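Local coordinates for protein beta-L-arabinobiosidase (Bacteroides thetaiotaomicron, PDB 5MQR) that probably hydrolyses glycosidic linkages of plant pectin in a gut bacterium, as a beta-L-arabinobiosidase, and may also have exo-alpha-sialidase activity, at residues 931-936 with 998-1003; 994-999 with 1005-1010. All blocks are in the same frame, centred on the assembly; numbering follows the deposited sequence.

Both contacts lie in the MGH1-like glycoside hydrolase domain, among loops that link its helices. From the N terminus, the chain passes 931-936, runs through helices 948-964 and 972-985 and the short strands 987-988 and 991-992, and then enters the long loop before helix 1022-1029. Interaction 1 closes the wide excursion by returning 998-1003 to 931-936. Interaction 2 is local: it folds 1005-1010 back on 994-999 across a tight bend. The two cross along the chain, because 994-999 falls within the span of interaction 1 while 1005-1010 lies beyond it. They share Leu998 and Asp999, and Arg933 also touches Leu1006 of the returning arm, so the two contacts meet there.

Interaction 1 (931-936 with 998-1003); sequences EFRTRG and LDEVTG
Arg933 reaches across from one loop to the other and brings one corner of its guanidinium, NH1, to the carboxylates of Asp999 and Glu1000. Arg933 NH1 lies 2.9 Å from Asp999 OD2 in a straight bond (N-H...O 170°), which leaves in the guanidinium plane yet comes down on OD2 from above the carboxylate. The bond from Arg933 NH1 to Glu1000 OE1, 2.8 Å, is bent, tilted from the guanidinium plane and received on the syn side. Both carboxylates stand nearly perpendicular to the guanidinium. Arginine suits the place, having the length and a planar group rich in N-H. Glu1000 curls back at chi2 (-73°), directing its carboxylate at both neighbours: its OE2 sits 3.3 Å from Phe932 CE1, at the ring edge, where aromatic hydrogens carry slight positive charge. The carboxylate and ring planes are 84° apart. Asp999 OD1 accepts from Val1001 N, an Asx turn, and from Thr1002 N, which extends it to an Asx motif. This salt-bridge network joins two interhelical loops of the MGH1-like domain; backbone bonds tie Arg933 to Asp943, ahead of helix 948-964, and Glu1000 to Tyr920, beside strand 921-922.

Interaction 2 (994-999 with 1005-1010); sequences IGEYLD and WLKGDQ
Leu998 and Trp1005 lie side by side in a single beta bridge, where a buried loop doubles back on itself, and one backbone bond holds the two arms there: Leu1006 N donates to Tyr997 O at 2.9 Å. The second arm then bends twice, in a type I turn from Trp1005 to Gly1008 and a type II' turn from Lys1007 to Gln1010, with Gly1008 supplying the backbone angles that the latter needs.

Two aromatic faces organise the apolar contacts. The Trp1005 indole is sandwiched: Leu998 CD2 makes a CH-pi contact 3.7 Å from the centroid of its six-membered ring, and the backbone of Gly995 covers the opposite face, its N 3.4 Å above the plane of the Trp1005 ring, toward the rim. Glycine suits this spot because the chain itself must press on the indole. Ile994 CD1 adds a looser apolar touch to Trp1005 CH2 at 4.1 Å. A second CH-pi contact sets Leu1006 CD1 3.8 Å from the centroid of the Tyr997 ring; with chi1 at 75°, the tyrosine folds its ring over that methyl, and the side chains meet roughly at right angles. The same methyl packs on the Leu998-Asp999 backbone.

The polar ends look elsewhere. Lys1007 lays its aliphatic part beside Glu996, CG 3.6 Å from Glu996 OE2, while its NZ donates to Gly938 O; its side chain is about 5 Å from a bound HEPES molecule. Glu996 OE2 forms a salt bridge with Arg1012 and a hydrogen bond with Ser1013. The Tyr997 hydroxyl is hydrogen-bonded to Glu941 and to Cys940 N, and its ring stacks with Trp947.

At the start of the first arm, Ile994 packs on Tyr674, Arg675 and Ser678 of helix 666-680, and both Ile994 and Trp1005 touch Pro948 at the start of helix 948-964.

Interaction 1 (931-936 with 998-1003)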
ATOM      1  N   GLU A 931      -0.410  24.851  47.672  1.00 36.52           N
ATOM      2  CA  GLU A 931       0.593  25.713  47.041  1.00 36.45           C
ATOM      3  C   GLU A 931       0.613  25.709  45.498  1.00 35.46           C
ATOM      4  O   GLU A 931       1.516  26.320  44.889  1.00 34.90           O
ATOM      5  CB  GLU A 931       1.988  25.400  47.585  1.00 37.17           C
ATOM      6  CG  GLU A 931       2.111  25.475  49.107  1.00 38.17           C
ATOM      7  CD  GLU A 931       3.493  25.048  49.595  1.00 39.11           C
ATOM      8  OE1 GLU A 931       4.494  25.426  48.935  1.00 38.57           O
ATOM      9  OE2 GLU A 931       3.587  24.341  50.640  1.00 40.59           O
ATOM     10  N   PHE A 932      -0.369  25.058  44.864  1.00 34.85           N
ATOM     11  CA  PHE A 932      -0.479  25.018  43.396  1.00 33.62           C
ATOM     12  C   PHE A 932      -0.571  26.433  42.840  1.00 33.45           C
ATOM     13  O   PHE A 932      -1.480  27.166  43.181  1.00 34.41           O
ATOM     14  CB  PHE A 932      -1.711  24.197  42.958  1.00 33.01           C
ATOM     15  CG  PHE A 932      -1.853  24.046  41.460  1.00 32.10           C
ATOM     16  CD1 PHE A 932      -2.561  24.989  40.715  1.00 31.44           C
ATOM     17  CD2 PHE A 932      -1.276  22.962  40.787  1.00 31.07           C
ATOM     18  CE1 PHE A 932      -2.692  24.850  39.337  1.00 30.96           C
ATOM     19  CE2 PHE A 932      -1.420  22.823  39.412  1.00 30.42           C
ATOM     20  CZ  PHE A 932      -2.119  23.766  38.685  1.00 30.23           C
ATOM     21  N   ARG A 933       0.389  26.790  41.983  1.00 33.61           N
ATOM     22  CA  ARG A 933       0.466  28.090  41.298  1.00 33.67           C
ATOM     23  C   ARG A 933       0.234  29.299  42.205  1.00 34.11           C
ATOM     24  O   ARG A 933      -0.586  30.169  41.932  1.00 33.47           O
ATOM     25  CB  ARG A 933      -0.424  28.108  40.052  1.00 33.66           C
ATOM     26  CG  ARG A 933       0.055  27.122  38.977  1.00 34.13           C
ATOM     27  CD  ARG A 933      -0.627  27.327  37.625  1.00 34.08           C
ATOM     28  NE  ARG A 933      -0.257  28.621  37.046  1.00 34.58           N
ATOM     29  CZ  ARG A 933      -0.986  29.325  36.180  1.00 34.81           C
ATOM     30  NH1 ARG A 933      -2.154  28.873  35.712  1.00 34.78           N
ATOM     31  NH2 ARG A 933      -0.524  30.499  35.764  1.00 35.08           N
ATOM     32  N   THR A 934       1.013  29.332  43.281  1.00 34.92           N
ATOM     33  CA  THR A 934       0.991  30.428  44.246  1.00 35.52           C
ATOM     34  C   THR A 934       2.243  31.303  44.193  1.00 35.54           C
ATOM     35  O   THR A 934       2.393  32.173  45.046  1.00 35.92           O
ATOM     36  CB  THR A 934       0.841  29.888  45.691  1.00 36.16           C
ATOM     37  OG1 THR A 934       1.846  28.890  45.935  1.00 36.47           O
ATOM     38  CG2 THR A 934      -0.566  29.293  45.918  1.00 36.16           C
ATOM     39  N   ARG A 935       3.128  31.109  43.212  1.00 35.04           N
ATOM     40  CA  ARG A 935       4.388  31.871  43.157  1.00 35.74           C
ATOM     41  C   ARG A 935       4.447  32.921  42.039  1.00 36.07           C
ATOM     42  O   ARG A 935       5.530  33.309  41.613  1.00 35.61           O
ATOM     43  CB  ARG A 935       5.559  30.915  43.044  1.00 35.95           C
ATOM     44  CG  ARG A 935       5.780  30.103  44.302  1.00 37.17           C
ATOM     45  CD  ARG A 935       6.556  28.829  43.994  1.00 37.52           C
ATOM     46  NE  ARG A 935       6.623  27.959  45.154  1.00 38.57           N
ATOM     47  CZ  ARG A 935       5.615  27.224  45.618  1.00 38.99           C
ATOM     48  NH1 ARG A 935       4.411  27.230  45.014  1.00 39.06           N
ATOM     49  NH2 ARG A 935       5.810  26.478  46.704  1.00 38.93           N
ATOM     50  N   GLY A 936       3.293  33.414  41.595  1.00 36.34           N
ATOM     51  CA  GLY A 936       3.256  34.436  40.558  1.00 37.13           C
ATOM     52  C   GLY A 936       3.229  33.829  39.171  1.00 37.50           C
ATOM     53  O   GLY A 936       3.369  32.609  39.010  1.00 38.38           O
ATOM     54  N   LEU A 998       2.518  27.131  29.655  1.00 24.76           N
ATOM     55  CA  LEU A 998       1.167  27.670  29.466  1.00 25.22           C
ATOM     56  C   LEU A 998       0.226  27.387  30.632  1.00 25.30           C
ATOM     57  O   LEU A 998       0.442  26.475  31.439  1.00 25.56           O
ATOM     58  CB  LEU A 998       0.558  27.096  28.173  1.00 25.48           C
ATOM     59  CG  LEU A 998       0.383  25.575  28.191  1.00 26.30           C
ATOM     60  CD1 LEU A 998      -1.026  25.187  27.790  1.00 27.13           C
ATOM     61  CD2 LEU A 998       1.398  24.827  27.337  1.00 26.46           C
ATOM     62  N   ASP A 999      -0.838  28.167  30.669  1.00 25.35           N
ATOM     63  CA  ASP A 999      -1.875  28.054  31.672  1.00 25.81           C
ATOM     64  C   ASP A 999      -2.684  26.767  31.455  1.00 25.60           C
ATOM     65  O   ASP A 999      -3.152  26.503  30.351  1.00 24.94           O
ATOM     66  CB  ASP A 999      -2.775  29.288  31.605  1.00 26.37           C
ATOM     67  CG  ASP A 999      -3.769  29.339  32.733  1.00 27.30           C
ATOM     68  OD1 ASP A 999      -4.659  28.460  32.804  1.00 27.86           O
ATOM     69  OD2 ASP A 999      -3.653  30.241  33.572  1.00 27.60           O
ATOM     70  N   GLU A1000      -2.811  25.968  32.513  1.00 25.55           N
ATOM     71  CA  GLU A1000      -3.415  24.638  32.431  1.00 25.81           C
ATOM     72  C   GLU A1000      -4.928  24.649  32.168  1.00 26.21           C
ATOM     73  O   GLU A1000      -5.466  23.693  31.579  1.00 25.79           O
ATOM     74  CB  GLU A1000      -3.095  23.803  33.694  1.00 26.28           C
ATOM     75  CG  GLU A1000      -3.922  24.103  34.958  1.00 27.26           C
ATOM     76  CD  GLU A1000      -3.593  25.422  35.680  1.00 27.86           C
ATOM     77  OE1 GLU A1000      -2.565  26.083  35.362  1.00 27.66           O
ATOM     78  OE2 GLU A1000      -4.368  25.793  36.608  1.00 29.03           O
ATOM     79  N   VAL A1001      -5.596  25.712  32.629  1.00 26.55           N
ATOM     80  CA  VAL A1001      -7.050  25.905  32.438  1.00 27.05           C
ATOM     81  C   VAL A1001      -7.379  26.660  31.137  1.00 26.56           C
ATOM     82  O   VAL A1001      -8.346  26.302  30.454  1.00 25.78           O
ATOM     83  CB  VAL A1001      -7.685  26.660  33.630  1.00 27.84           C
ATOM     84  CG1 VAL A1001      -9.178  26.974  33.407  1.00 28.12           C
ATOM     85  CG2 VAL A1001      -7.503  25.872  34.921  1.00 28.15           C
ATOM     86  N   THR A1002      -6.608  27.712  30.830  1.00 26.30           N
ATOM     87  CA  THR A1002      -6.964  28.636  29.741  1.00 26.09           C
ATOM     88  C   THR A1002      -6.220  28.397  28.482  1.00 24.95           C
ATOM     89  O   THR A1002      -6.638  28.881  27.473  1.00 25.19           O
ATOM     90  CB  THR A1002      -6.761  30.126  30.075  1.00 26.53           C
ATOM     91  OG1 THR A1002      -5.370  30.424  30.217  1.00 25.90           O
ATOM     92  CG2 THR A1002      -7.484  30.470  31.341  1.00 27.72           C
ATOM     93  N   GLY A1003      -5.108  27.689  28.541  1.00 24.54           N
ATOM     94  CA  GLY A1003      -4.283  27.447  27.364  1.00 23.96           C
ATOM     95  C   GLY A1003      -3.356  28.604  26.999  1.00 23.86           C
ATOM     96  O   GLY A1003      -2.587  28.496  26.046  1.00 22.76           O
TER

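Interaction 2 (994-999 with 1005-1010)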
ATOM      1  N   ILE A 994       5.098  26.583  19.654  1.00 22.23           N
ATOM      2  CA  ILE A 994       5.725  25.886  20.771  1.00 22.04           C
ATOM      3  C   ILE A 994       6.508  26.951  21.536  1.00 22.91           C
ATOM      4  O   ILE A 994       7.494  27.531  21.029  1.00 23.03           O
ATOM      5  CB  ILE A 994       6.598  24.673  20.360  1.00 21.31           C
ATOM      6  CG1 ILE A 994       7.201  23.965  21.587  1.00 21.74           C
ATOM      7  CG2 ILE A 994       7.734  25.052  19.424  1.00 21.45           C
ATOM      8  CD1 ILE A 994       6.180  23.434  22.575  1.00 21.70           C
ATOM      9  N   GLY A 995       6.013  27.224  22.741  1.00 23.07           N
ATOM     10  CA  GLY A 995       6.594  28.186  23.666  1.00 23.38           C
ATOM     11  C   GLY A 995       7.126  27.514  24.914  1.00 23.18           C
ATOM     12  O   GLY A 995       7.386  26.306  24.930  1.00 23.02           O
ATOM     13  N   GLU A 996       7.266  28.308  25.967  1.00 23.40           N
ATOM     14  CA  GLU A 996       7.931  27.858  27.173  1.00 23.71           C
ATOM     15  C   GLU A 996       7.014  27.086  28.109  1.00 23.40           C
ATOM     16  O   GLU A 996       7.331  25.968  28.507  1.00 23.28           O
ATOM     17  CB  GLU A 996       8.588  29.042  27.872  1.00 24.29           C
ATOM     18  CG  GLU A 996       9.657  29.709  27.019  1.00 24.51           C
ATOM     19  CD  GLU A 996      10.282  30.896  27.720  1.00 25.17           C
ATOM     20  OE1 GLU A 996      10.880  30.728  28.828  1.00 24.80           O
ATOM     21  OE2 GLU A 996      10.143  32.000  27.151  1.00 25.96           O
ATOM     22  N   TYR A 997       5.899  27.700  28.473  1.00 23.70           N
ATOM     23  CA  TYR A 997       4.914  27.090  29.355  1.00 24.12           C
ATOM     24  C   TYR A 997       3.589  27.804  29.240  1.00 24.18           C
ATOM     25  O   TYR A 997       3.540  28.948  28.785  1.00 23.79           O
ATOM     26  CB  TYR A 997       5.414  27.074  30.812  1.00 24.98           C
ATOM     27  CG  TYR A 997       5.411  28.385  31.601  1.00 25.46           C
ATOM     28  CD1 TYR A 997       6.011  29.550  31.114  1.00 25.94           C
ATOM     29  CD2 TYR A 997       4.865  28.429  32.878  1.00 26.54           C
ATOM     30  CE1 TYR A 997       6.023  30.722  31.870  1.00 26.37           C
ATOM     31  CE2 TYR A 997       4.871  29.589  33.643  1.00 26.82           C
ATOM     32  CZ  TYR A 997       5.446  30.736  33.140  1.00 26.94           C
ATOM     33  OH  TYR A 997       5.457  31.878  33.932  1.00 27.08           O
ATOM     34  N   LEU A 998       2.518  27.131  29.655  1.00 24.76           N
ATOM     35  CA  LEU A 998       1.167  27.670  29.466  1.00 25.22           C
ATOM     36  C   LEU A 998       0.226  27.387  30.632  1.00 25.30           C
ATOM     37  O   LEU A 998       0.442  26.475  31.439  1.00 25.56           O
ATOM     38  CB  LEU A 998       0.558  27.096  28.173  1.00 25.48           C
ATOM     39  CG  LEU A 998       0.383  25.575  28.191  1.00 26.30           C
ATOM     40  CD1 LEU A 998      -1.026  25.187  27.790  1.00 27.13           C
ATOM     41  CD2 LEU A 998       1.398  24.827  27.337  1.00 26.46           C
ATOM     42  N   ASP A 999      -0.838  28.167  30.669  1.00 25.35           N
ATOM     43  CA  ASP A 999      -1.875  28.054  31.672  1.00 25.81           C
ATOM     44  C   ASP A 999      -2.684  26.767  31.455  1.00 25.60           C
ATOM     45  O   ASP A 999      -3.152  26.503  30.351  1.00 24.94           O
ATOM     46  CB  ASP A 999      -2.775  29.288  31.605  1.00 26.37           C
ATOM     47  CG  ASP A 999      -3.769  29.339  32.733  1.00 27.30           C
ATOM     48  OD1 ASP A 999      -4.659  28.460  32.804  1.00 27.86           O
ATOM     49  OD2 ASP A 999      -3.653  30.241  33.572  1.00 27.60           O
ATOM     50  N   TRP A1005      -0.394  30.782  26.545  1.00 23.32           N
ATOM     51  CA  TRP A1005       1.070  30.687  26.616  1.00 23.75           C
ATOM     52  C   TRP A1005       1.563  31.863  27.453  1.00 24.17           C
ATOM     53  O   TRP A1005       1.305  33.014  27.134  1.00 23.97           O
ATOM     54  CB  TRP A1005       1.697  30.673  25.225  1.00 23.19           C
ATOM     55  CG  TRP A1005       1.540  29.355  24.529  1.00 23.01           C
ATOM     56  CD1 TRP A1005       0.618  29.030  23.596  1.00 22.79           C
ATOM     57  CD2 TRP A1005       2.342  28.179  24.727  1.00 22.74           C
ATOM     58  NE1 TRP A1005       0.784  27.740  23.202  1.00 22.35           N
ATOM     59  CE2 TRP A1005       1.829  27.188  23.893  1.00 22.29           C
ATOM     60  CE3 TRP A1005       3.426  27.871  25.554  1.00 22.72           C
ATOM     61  CZ2 TRP A1005       2.390  25.915  23.818  1.00 22.05           C
ATOM     62  CZ3 TRP A1005       3.958  26.604  25.498  1.00 22.51           C
ATOM     63  CH2 TRP A1005       3.443  25.641  24.635  1.00 21.95           C
ATOM     64  N   LEU A1006       2.237  31.551  28.550  1.00 25.13           N
ATOM     65  CA  LEU A1006       2.406  32.526  29.630  1.00 26.27           C
ATOM     66  C   LEU A1006       3.440  33.645  29.431  1.00 26.72           C
ATOM     67  O   LEU A1006       3.471  34.562  30.230  1.00 28.81           O
ATOM     68  CB  LEU A1006       2.630  31.807  30.956  1.00 26.41           C
ATOM     69  CG  LEU A1006       1.366  31.089  31.451  1.00 26.46           C
ATOM     70  CD1 LEU A1006       1.707  29.921  32.378  1.00 26.37           C
ATOM     71  CD2 LEU A1006       0.428  32.088  32.111  1.00 26.79           C
ATOM     72  N   LYS A1007       4.256  33.603  28.392  1.00 26.80           N
ATOM     73  CA  LYS A1007       5.000  34.807  27.975  1.00 27.78           C
ATOM     74  C   LYS A1007       4.268  35.636  26.913  1.00 27.64           C
ATOM     75  O   LYS A1007       4.838  36.575  26.370  1.00 27.60           O
ATOM     76  CB  LYS A1007       6.379  34.434  27.450  1.00 28.38           C
ATOM     77  CG  LYS A1007       7.230  33.692  28.464  1.00 29.20           C
ATOM     78  CD  LYS A1007       7.709  34.597  29.573  1.00 29.93           C
ATOM     79  CE  LYS A1007       8.688  33.846  30.456  1.00 30.50           C
ATOM     80  NZ  LYS A1007       9.319  34.743  31.433  1.00 31.08           N
ATOM     81  N   GLY A1008       3.008  35.326  26.619  1.00 27.34           N
ATOM     82  CA  GLY A1008       2.282  36.097  25.607  1.00 27.19           C
ATOM     83  C   GLY A1008       2.987  36.155  24.252  1.00 26.49           C
ATOM     84  O   GLY A1008       3.408  35.134  23.701  1.00 25.33           O
ATOM     85  N   ASP A1009       3.137  37.367  23.733  1.00 27.00           N
ATOM     86  CA  ASP A1009       3.759  37.566  22.416  1.00 27.46           C
ATOM     87  C   ASP A1009       5.276  37.832  22.487  1.00 27.32           C
ATOM     88  O   ASP A1009       5.847  38.207  21.489  1.00 27.03           O
ATOM     89  CB  ASP A1009       3.074  38.722  21.689  1.00 27.45           C
ATOM     90  CG  ASP A1009       1.625  38.457  21.444  1.00 27.55           C
ATOM     91  OD1 ASP A1009       1.309  37.373  20.950  1.00 26.72           O
ATOM     92  OD2 ASP A1009       0.791  39.339  21.723  1.00 28.42           O
ATOM     93  N   GLN A1010       5.908  37.626  23.646  1.00 27.27           N
ATOM     94  CA  GLN A1010       7.351  37.871  23.788  1.00 27.15           C
ATOM     95  C   GLN A1010       8.155  36.946  22.859  1.00 26.64           C
ATOM     96  O   GLN A1010       7.883  35.749  22.730  1.00 26.08           O
ATOM     97  CB  GLN A1010       7.820  37.684  25.230  1.00 26.87           C
ATOM     98  CG  GLN A1010       7.245  38.668  26.231  1.00 27.53           C
ATOM     99  CD  GLN A1010       7.589  38.319  27.679  1.00 27.71           C
ATOM    100  OE1 GLN A1010       8.729  38.014  27.995  1.00 27.67           O
ATOM    101  NE2 GLN A1010       6.605  38.394  28.560  1.00 27.68           N
TER